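PDB 2HSJ: putative platelet activating factor from Streptococcus pneumoniae, which is of unknown function but probably acts as an ester hydrolase of the GDSL-like lipase/acylhydrolase family. Local coordinates for residues L179-Q182 against A183-K187; S165-M168 against Q169-F172; L14-Q17 against E18-Q21. One frame throughout, in Å; residues are numbered along the deposited sequence.

How the contacts relate
Along the chain contact 3 comes first, then contact 2, then contact 1. The last two lie on one side of the chain's centre and contact 3 lies on the opposite side, with the parallel five-stranded sheet as the core of the fold. Contact 3 is part of helix 3-30. Contact 2 joins helix 150-164 to the outermost strand 170-173, and contact 1 follows in the loop between helix 176-179 and helix 199-209. Centre to centre, contacts 1 and 2 are about 27 Å apart, contacts 2 and 3 about 31 Å, and contacts 1 and 3 about 33 Å. None touches another, so they are three separate local features of one chain.

Contact 1 of 3, residues L179-Q182 against A183-K187; sequences LTDQ and AGQLK
The carboxylate of Asp181 receives backbone N-H groups on both of its faces: Ala183 N lies 2.9 Å from Asp181 OD1 on one, and Gln185 N lies 3.0 Å from Asp181 OD1 on the other. Both donors stand well out of the carboxylate plane, and together they hold OD1 between two steps of the turning backbone. Asp181 CG is set between its own N and carbonyl carbon (chi1 63°), which folds the carboxylate back over the turn. Gln185 starts out beside the carboxylate, its CB 3.7 Å from Asp181 OD1, and then carries its amide away, turned 66° from the carboxylate plane, with OE1 accepting from Glu137 N.

The backbone evidence agrees. Gly184 N donates to Asp181 O (3.1 Å), closing a type I turn, and Asp181 N donates to Gln185 O (2.7 Å). Two residues further along each strand, Lys187 N meets Leu179 O at 3.0 Å, with the Thr180-Leu186 bridge between the two bonds. At this open end Leu179 CB packs on Leu186 CD1 (3.9 Å), and Leu179 continues on to Leu133 and Pro134. Lys187 lays its CG against Asp181 CB at 3.7 Å before NZ leaves for a salt bridge with Glu189.

A type I turn whose fourth residue, Gly184, has positive phi (80°), with this bonding, is the signature of a tight beta hairpin with a G1 bulge, and the Asp181-Ala183 bond adds an Asx turn at its head.

Contact 2 of 3, residues S165-M168 against Q169-F172; sequences SAYM and QVEF. With MG (magnesium ion), chain P.
Main-chain oxygens, not acidic side chains, hold the cation here: Tyr167 O and Val170 O each bind the magnesium ion at 2.3 Å. Ala164 O, from the end of helix 150-164, and one water complete the ligands found. The water is more distant from the magnesium ion, at 2.6 Å, and it also donates to Met168 O at 2.8 Å, so a third carbonyl of the bend is tied to the metal indirectly.

A type I turn from Tyr167 to Val170 brings the two carbonyls together. Its closing bond runs from Val170 N to Tyr167 O (3.2 Å), the donor standing 62° out of the carbonyl plane. Tyr167 O therefore serves an N-H and the metal at once. It comes within 3.3 Å of Val170 O, a separation of two acceptors that the shared positive charge would help to offset.

On the side chains the same turn is seen as close packing. Val170 CG2 rests on Tyr167 CB at 3.5 Å. Gln169, bent sharply at its second torsion (chi2 -85°), swings its amide back beside Tyr167, placing NE2 3.8 Å from Tyr167 CD1; ring and amide planes stand 85° apart. The phenol oxygen goes on to Glu112 and Gln116.

Those two partners belong to helix 104-121, whose Ile115 also receives Tyr167, Gln169 and Val170. The bend leads from helix 150-164 into strand 170-173, which pairs in parallel with strand 126-130 through Ile127 and Leu129, closing a beta-alpha-beta crossover at the edge of the sheet.

Contact 3 of 3, residues L14-Q17 against E18-Q21; sequences LKEQ and EKIQ
Four consecutive i to i+4 bonds carry the backbone through this part of helix 3-30, from Glu18 N to Leu14 O (3.0 Å), Lys19 N to Lys15 O (2.9 Å), Ile20 N to Glu16 O and Gln21 N to Gln17 O. Their N-H...O angles, all at least 155°, mark a regular alpha-helical course over these eight residues.

The side-chain contact that stands out is the salt bridge one turn apart, Lys19 NZ to Glu16 OE2 at 2.9 Å. The ammonium approaches OE2 on its syn side, only 18° out of the carboxylate plane, while OE1 remains farther from it. Two bends bring the ends together: Glu16 folds at its second torsion (chi2 -57°) and Lys19 turns at its third, so that both chains lie side by side and point the same way. On its way out the lysine runs over a backbone carbonyl, with Lys19 CG 3.2 Å from Lys15 O. Ile20 and Gln21 do likewise further round: Ile20 CG1 is 3.3 Å from Glu16 O, and Gln21 CG is 3.2 Å from Gln17 O. Each of these oxygens already accepts a helical N-H, so the alkyl parts sit beside a bonded carbonyl.

Elsewhere round the helix the polar ends turn to the protein. Gln17 NE2 gives a hydrogen bond to Arg66 O and Gln21 NE2 bonds to Tyr68 OH, while both residues rest on Ile65. Arg66 also forms a long, weak ion pair with Glu16 OE1.

Chemically, then, the helix carries an ion pair along one flank and attaches by uncharged amides on another. The Glu16 carboxylate, with Lys19 close and Arg66 more distant, would probably be stabilised as an anion.

Contact 1 of 3, residues L179-Q182 against A183-K187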
# COMPACT_ATOMS: atom_id res chain seq x y z
N LEU D 179 -24.18 17.98 11.06
CA LEU D 179 -24.14 18.93 9.95
C LEU D 179 -25.22 19.99 10.06
O LEU D 179 -25.25 20.92 9.25
CB LEU D 179 -24.22 18.21 8.58
CG LEU D 179 -23.10 17.22 8.31
CD1 LEU D 179 -23.30 16.65 6.91
CD2 LEU D 179 -21.74 17.87 8.48
N THR D 180 -26.09 19.87 11.06
CA THR D 180 -27.18 20.84 11.20
C THR D 180 -26.79 22.06 12.01
O THR D 180 -25.90 22.00 12.88
CB THR D 180 -28.44 20.22 11.86
OG1 THR D 180 -28.09 19.66 13.13
CG2 THR D 180 -29.03 19.14 10.96
N ASP D 181 -27.45 23.18 11.74
CA ASP D 181 -27.34 24.34 12.62
C ASP D 181 -28.40 24.19 13.72
O ASP D 181 -29.05 23.14 13.83
CB ASP D 181 -27.47 25.65 11.82
CG ASP D 181 -28.83 25.80 11.15
OD1 ASP D 181 -29.76 25.06 11.51
OD2 ASP D 181 -28.96 26.68 10.27
N GLN D 182 -28.59 25.21 14.54
CA GLN D 182 -29.53 25.09 15.64
C GLN D 182 -31.00 25.10 15.21
O GLN D 182 -31.88 24.80 16.02
CB GLN D 182 -29.26 26.17 16.70
CG GLN D 182 -27.78 26.23 17.12
CD GLN D 182 -27.23 24.89 17.56
OE1 GLN D 182 -26.21 24.42 17.03
NE2 GLN D 182 -27.91 24.25 18.52
N ALA D 183 -31.26 25.42 13.95
CA ALA D 183 -32.61 25.37 13.37
C ALA D 183 -32.88 24.04 12.67
O ALA D 183 -33.95 23.84 12.08
CB ALA D 183 -32.82 26.52 12.41
N GLY D 184 -31.91 23.14 12.73
CA GLY D 184 -32.07 21.80 12.18
C GLY D 184 -31.87 21.78 10.67
O GLY D 184 -32.29 20.81 10.00
N GLN D 185 -31.26 22.83 10.14
CA GLN D 185 -30.92 22.92 8.71
C GLN D 185 -29.44 22.60 8.49
O GLN D 185 -28.59 22.87 9.34
CB GLN D 185 -31.16 24.34 8.18
CG GLN D 185 -32.55 24.93 8.46
CD GLN D 185 -33.66 24.19 7.73
OE1 GLN D 185 -33.48 23.77 6.58
NE2 GLN D 185 -34.81 24.03 8.39
N LEU D 186 -29.10 22.07 7.31
CA LEU D 186 -27.70 21.97 6.93
C LEU D 186 -27.07 23.37 7.08
O LEU D 186 -27.54 24.33 6.48
CB LEU D 186 -27.59 21.53 5.48
CG LEU D 186 -26.21 21.43 4.84
CD1 LEU D 186 -25.36 20.43 5.58
CD2 LEU D 186 -26.41 20.99 3.41
N LYS D 187 -25.99 23.47 7.87
CA LYS D 187 -25.37 24.77 8.16
C LYS D 187 -25.01 25.50 6.88
O LYS D 187 -24.46 24.89 5.95
CB LYS D 187 -24.10 24.64 9.04
CG LYS D 187 -24.35 24.14 10.45
CD LYS D 187 -23.08 24.04 11.32
CE LYS D 187 -22.18 25.26 11.19
NZ LYS D 187 -21.06 25.30 12.23

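Contact 2 of 3, residues S165-M168 against Q169-F172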
# COMPACT_ATOMS: atom_id res chain seq x y z
N SER D 165 -30.51 -2.36 12.31
CA SER D 165 -30.63 -3.17 13.53
C SER D 165 -30.90 -4.65 13.22
O SER D 165 -30.84 -5.49 14.12
CB SER D 165 -31.75 -2.64 14.43
OG SER D 165 -33.03 -2.92 13.89
N ALA D 166 -31.22 -4.94 11.96
CA ALA D 166 -31.56 -6.32 11.56
C ALA D 166 -30.36 -7.10 11.02
O ALA D 166 -30.52 -8.27 10.65
CB ALA D 166 -32.69 -6.30 10.51
N TYR D 167 -29.18 -6.48 10.97
CA TYR D 167 -27.97 -7.11 10.42
C TYR D 167 -26.79 -6.81 11.35
O TYR D 167 -26.47 -5.64 11.57
CB TYR D 167 -27.68 -6.59 8.98
CG TYR D 167 -28.74 -7.06 8.01
CD1 TYR D 167 -28.63 -8.30 7.40
CD2 TYR D 167 -29.88 -6.29 7.75
CE1 TYR D 167 -29.63 -8.78 6.56
CE2 TYR D 167 -30.88 -6.75 6.90
CZ TYR D 167 -30.76 -8.01 6.31
OH TYR D 167 -31.75 -8.49 5.48
N MSE D 168 -26.12 -7.84 11.88
CA MSE D 168 -24.98 -7.58 12.77
C MSE D 168 -23.86 -6.81 12.07
O MSE D 168 -23.12 -6.05 12.72
CB MSE D 168 -24.40 -8.89 13.31
CG MSE D 168 -25.30 -9.59 14.32
SE MSE D 168 -25.84 -8.50 15.89
CE MSE D 168 -24.05 -8.03 16.60
N GLN D 169 -23.71 -7.01 10.77
CA GLN D 169 -22.58 -6.37 10.08
C GLN D 169 -22.86 -4.93 9.64
O GLN D 169 -21.95 -4.26 9.10
CB GLN D 169 -22.15 -7.22 8.90
CG GLN D 169 -23.12 -7.20 7.76
CD GLN D 169 -24.28 -8.22 7.86
OE1 GLN D 169 -24.65 -8.74 8.94
NE2 GLN D 169 -24.87 -8.50 6.70
N VAL D 170 -24.09 -4.46 9.85
CA VAL D 170 -24.48 -3.10 9.47
C VAL D 170 -24.59 -2.21 10.70
O VAL D 170 -25.29 -2.56 11.67
CB VAL D 170 -25.81 -3.10 8.69
CG1 VAL D 170 -26.12 -1.68 8.18
CG2 VAL D 170 -25.74 -4.06 7.52
N GLU D 171 -23.92 -1.05 10.63
CA GLU D 171 -24.03 -0.05 11.69
C GLU D 171 -24.57 1.21 11.06
O GLU D 171 -24.02 1.69 10.07
CB GLU D 171 -22.68 0.24 12.36
CG GLU D 171 -22.83 1.19 13.54
CD GLU D 171 -21.52 1.49 14.23
OE1 GLU D 171 -20.46 1.29 13.62
OE2 GLU D 171 -21.56 1.93 15.39
N PHE D 172 -25.65 1.74 11.62
CA PHE D 172 -26.13 3.06 11.23
C PHE D 172 -25.20 4.12 11.79
O PHE D 172 -24.80 4.07 12.96
CB PHE D 172 -27.53 3.26 11.79
CG PHE D 172 -28.13 4.58 11.43
CD1 PHE D 172 -28.49 4.88 10.12
CD2 PHE D 172 -28.36 5.51 12.44
CE1 PHE D 172 -29.06 6.13 9.83
CE2 PHE D 172 -28.90 6.74 12.15
CZ PHE D 172 -29.28 7.04 10.86
MG MG P . -26.67 -3.79 12.96
O HOH W 1 -24.58 -4.38 14.36

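Contact 3 of 3, residues L14-Q17 against E18-Q21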
# COMPACT_ATOMS: atom_id res chain seq x y z
N LEU D 14 -27.78 10.41 -17.36
CA LEU D 14 -27.67 8.97 -17.62
C LEU D 14 -26.37 8.59 -18.32
O LEU D 14 -25.71 7.63 -17.89
CB LEU D 14 -28.87 8.43 -18.40
CG LEU D 14 -30.25 8.59 -17.76
CD1 LEU D 14 -31.38 8.42 -18.78
CD2 LEU D 14 -30.44 7.62 -16.60
N LYS D 15 -25.97 9.32 -19.36
CA LYS D 15 -24.71 8.95 -20.04
C LYS D 15 -23.47 9.18 -19.17
O LYS D 15 -22.51 8.41 -19.26
CB LYS D 15 -24.55 9.61 -21.41
CG LYS D 15 -23.74 8.74 -22.37
CD LYS D 15 -23.37 9.46 -23.64
CE LYS D 15 -23.20 8.48 -24.79
NZ LYS D 15 -24.51 8.19 -25.45
N GLU D 16 -23.47 10.23 -18.35
CA GLU D 16 -22.36 10.40 -17.40
C GLU D 16 -22.31 9.24 -16.40
O GLU D 16 -21.23 8.71 -16.11
CB GLU D 16 -22.46 11.74 -16.67
CG GLU D 16 -22.21 12.96 -17.55
CD GLU D 16 -20.86 12.92 -18.23
OE1 GLU D 16 -19.83 13.11 -17.55
OE2 GLU D 16 -20.83 12.70 -19.46
N GLN D 17 -23.45 8.82 -15.88
CA GLN D 17 -23.46 7.70 -14.93
C GLN D 17 -22.95 6.41 -15.57
O GLN D 17 -22.14 5.69 -14.97
CB GLN D 17 -24.87 7.48 -14.36
CG GLN D 17 -25.37 8.63 -13.50
CD GLN D 17 -26.82 8.42 -13.07
OE1 GLN D 17 -27.61 7.86 -13.83
NE2 GLN D 17 -27.18 8.89 -11.89
N GLU D 18 -23.40 6.13 -16.80
CA GLU D 18 -22.95 4.96 -17.54
C GLU D 18 -21.44 5.02 -17.81
O GLU D 18 -20.75 4.00 -17.66
CB GLU D 18 -23.72 4.87 -18.86
CG GLU D 18 -23.31 3.71 -19.74
CD GLU D 18 -24.02 3.72 -21.09
OE1 GLU D 18 -25.21 4.13 -21.14
OE2 GLU D 18 -23.38 3.33 -22.10
N LYS D 19 -20.92 6.20 -18.16
CA LYS D 19 -19.47 6.35 -18.36
C LYS D 19 -18.69 6.06 -17.07
O LYS D 19 -17.63 5.45 -17.11
CB LYS D 19 -19.14 7.76 -18.85
CG LYS D 19 -19.51 7.97 -20.31
CD LYS D 19 -19.62 9.46 -20.69
CE LYS D 19 -18.35 10.26 -20.38
NZ LYS D 19 -18.49 11.71 -20.76
N ILE D 20 -19.22 6.53 -15.94
CA ILE D 20 -18.51 6.29 -14.68
C ILE D 20 -18.60 4.83 -14.28
O ILE D 20 -17.61 4.26 -13.81
CB ILE D 20 -18.98 7.22 -13.56
CG1 ILE D 20 -18.67 8.67 -13.95
CG2 ILE D 20 -18.32 6.84 -12.24
CD1 ILE D 20 -19.46 9.73 -13.16
N GLN D 21 -19.75 4.20 -14.51
CA GLN D 21 -19.85 2.77 -14.24
C GLN D 21 -18.82 1.94 -15.05
O GLN D 21 -18.19 1.01 -14.53
CB GLN D 21 -21.28 2.31 -14.52
CG GLN D 21 -22.25 2.83 -13.51
CD GLN D 21 -23.70 2.74 -13.94
OE1 GLN D 21 -24.00 2.64 -15.13
NE2 GLN D 21 -24.61 2.80 -12.95